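Local coordinates for protein IAA acetyltransferase (Bacillus cereus ATCC 14579, PDB 1Y9K) that probably transfers an acyl group, most likely acetyl, to an amine as a GNAT-family N-acetyltransferase whose substrate is not established, at residues E27-T32 with K130-E135. Numbering follows the deposited sequence.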
# COMPACT_ATOMS: atom_id res chain seq x y z
N GLU A 27 -8.91 12.12 0.48
CA GLU A 27 -7.76 12.99 0.34
C GLU A 27 -7.21 13.45 1.69
O GLU A 27 -6.01 13.74 1.82
CB GLU A 27 -8.10 14.20 -0.53
CG GLU A 27 -7.97 13.91 -2.02
CD GLU A 27 -8.06 15.16 -2.89
OE1 GLU A 27 -7.44 16.20 -2.54
OE2 GLU A 27 -8.75 15.10 -3.93
N ARG A 28 -8.08 13.52 2.69
CA ARG A 28 -7.66 13.87 4.04
C ARG A 28 -6.86 12.75 4.71
O ARG A 28 -5.90 13.04 5.42
CB ARG A 28 -8.86 14.28 4.90
CG ARG A 28 -8.51 15.36 5.93
CD ARG A 28 -9.64 16.40 6.07
NE ARG A 28 -10.78 15.89 6.82
CZ ARG A 28 -11.96 16.51 6.93
NH1 ARG A 28 -12.17 17.68 6.33
NH2 ARG A 28 -12.93 15.95 7.64
N GLN A 29 -7.26 11.49 4.47
CA GLN A 29 -6.52 10.31 4.93
C GLN A 29 -5.12 10.32 4.35
O GLN A 29 -4.13 10.27 5.08
CB GLN A 29 -7.17 8.99 4.48
CG GLN A 29 -8.62 8.78 4.86
CD GLN A 29 -8.79 8.29 6.27
OE1 GLN A 29 -9.49 8.91 7.05
NE2 GLN A 29 -8.16 7.17 6.59
N ILE A 30 -5.05 10.37 3.02
CA ILE A 30 -3.79 10.42 2.28
C ILE A 30 -2.85 11.49 2.84
O ILE A 30 -1.66 11.22 3.06
CB ILE A 30 -4.05 10.63 0.75
CG1 ILE A 30 -4.78 9.42 0.16
CG2 ILE A 30 -2.75 10.92 -0.01
CD1 ILE A 30 -5.43 9.69 -1.18
N ALA A 31 -3.39 12.68 3.11
CA ALA A 31 -2.62 13.76 3.71
C ALA A 31 -2.01 13.39 5.07
O ALA A 31 -0.86 13.76 5.33
CB ALA A 31 -3.47 15.02 3.83
N THR A 32 -2.75 12.65 5.90
CA THR A 32 -2.26 12.20 7.21
C THR A 32 -0.91 11.46 7.12
O THR A 32 0.01 11.76 7.89
CB THR A 32 -3.34 11.42 8.08
OG1 THR A 32 -3.69 10.14 7.50
CG2 THR A 32 -4.60 12.27 8.26
N LYS A 130 -15.78 3.34 9.62
CA LYS A 130 -15.37 4.41 10.53
C LYS A 130 -14.57 5.53 9.85
O LYS A 130 -14.67 6.68 10.25
CB LYS A 130 -14.52 3.80 11.64
CG LYS A 130 -14.89 4.27 13.02
CD LYS A 130 -14.70 3.15 14.03
CE LYS A 130 -15.81 2.11 13.92
NZ LYS A 130 -15.51 0.94 14.79
N HIS A 131 -13.78 5.17 8.83
CA HIS A 131 -12.90 6.13 8.17
C HIS A 131 -13.50 6.77 6.92
O HIS A 131 -13.00 7.78 6.44
CB HIS A 131 -11.56 5.47 7.81
CG HIS A 131 -10.65 5.28 8.99
ND1 HIS A 131 -10.90 4.35 9.98
CD2 HIS A 131 -9.50 5.91 9.33
CE1 HIS A 131 -9.94 4.41 10.88
NE2 HIS A 131 -9.08 5.34 10.51
N TYR A 132 -14.57 6.19 6.40
CA TYR A 132 -15.17 6.69 5.17
C TYR A 132 -16.67 6.84 5.28
O TYR A 132 -17.36 5.94 5.78
CB TYR A 132 -14.79 5.81 3.97
CG TYR A 132 -13.31 5.57 3.85
CD1 TYR A 132 -12.72 4.42 4.37
CD2 TYR A 132 -12.48 6.51 3.22
CE1 TYR A 132 -11.36 4.20 4.27
CE2 TYR A 132 -11.11 6.30 3.11
CZ TYR A 132 -10.56 5.15 3.64
OH TYR A 132 -9.21 4.93 3.54
N GLU A 133 -17.17 7.98 4.82
CA GLU A 133 -18.60 8.26 4.78
C GLU A 133 -19.33 7.19 3.96
O GLU A 133 -20.34 6.65 4.39
CB GLU A 133 -18.83 9.67 4.20
CG GLU A 133 -20.13 10.39 4.64
CD GLU A 133 -20.36 11.73 3.90
OE1 GLU A 133 -21.44 12.34 4.08
OE2 GLU A 133 -19.45 12.17 3.14
N GLU A 134 -18.78 6.87 2.78
CA GLU A 134 -19.43 5.95 1.85
C GLU A 134 -18.91 4.51 1.89
O GLU A 134 -17.70 4.27 1.87
CB GLU A 134 -19.35 6.50 0.42
CG GLU A 134 -20.23 5.76 -0.59
CD GLU A 134 -21.72 5.85 -0.27
OE1 GLU A 134 -22.33 6.89 -0.64
OE2 GLU A 134 -22.27 4.90 0.33
N GLU A 135 -19.86 3.57 1.91
CA GLU A 135 -19.59 2.13 1.87
C GLU A 135 -18.79 1.68 0.64
O GLU A 135 -19.05 2.13 -0.49
CB GLU A 135 -20.91 1.36 1.92
CG GLU A 135 -20.75 -0.14 2.07
CD GLU A 135 -22.07 -0.85 2.07
OE1 GLU A 135 -22.72 -0.91 1.01
OE2 GLU A 135 -22.46 -1.36 3.15
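In this GNAT-type fold, the first turn of helix 27-36 meets the C-terminal end of helix 127-131 at the protein surface, and Q29 does all the touching from its side, reaching H131 and Y132. The Q29 chain bends at chi2 (-81°), which swings its amide over to the edge of the imidazole, where NE2 lies 3.3 Å from H131 CD2, near the ring plane. Amide and ring stand almost perpendicular, 85° apart, and the partner of NE2 here is a ring carbon, so the two groups meet by van der Waals contact. The H131 ring is steadied from its own helix: ND1 hydrogen-bonds to the backbone O of Y127, whose ring also stacks on the imidazole. Nearer the backbone of Q29, CG packs obliquely against Y132, 3.9 Å from CE2. Y132 is the first residue after helix 127-131 to leave helical geometry, yet its ring reaches back toward helix 27-36 and hydrogen-bonds through OH to D24 OD1, in the loop ahead of that helix; its side chain also touches P25 and S26. The contact thus sets the exit from helix 127-131, leading into strand 136-138, against one of the two helices, 17-23 and 27-36, that lie between strands 6-10 and 38-43, as in GNAT folds.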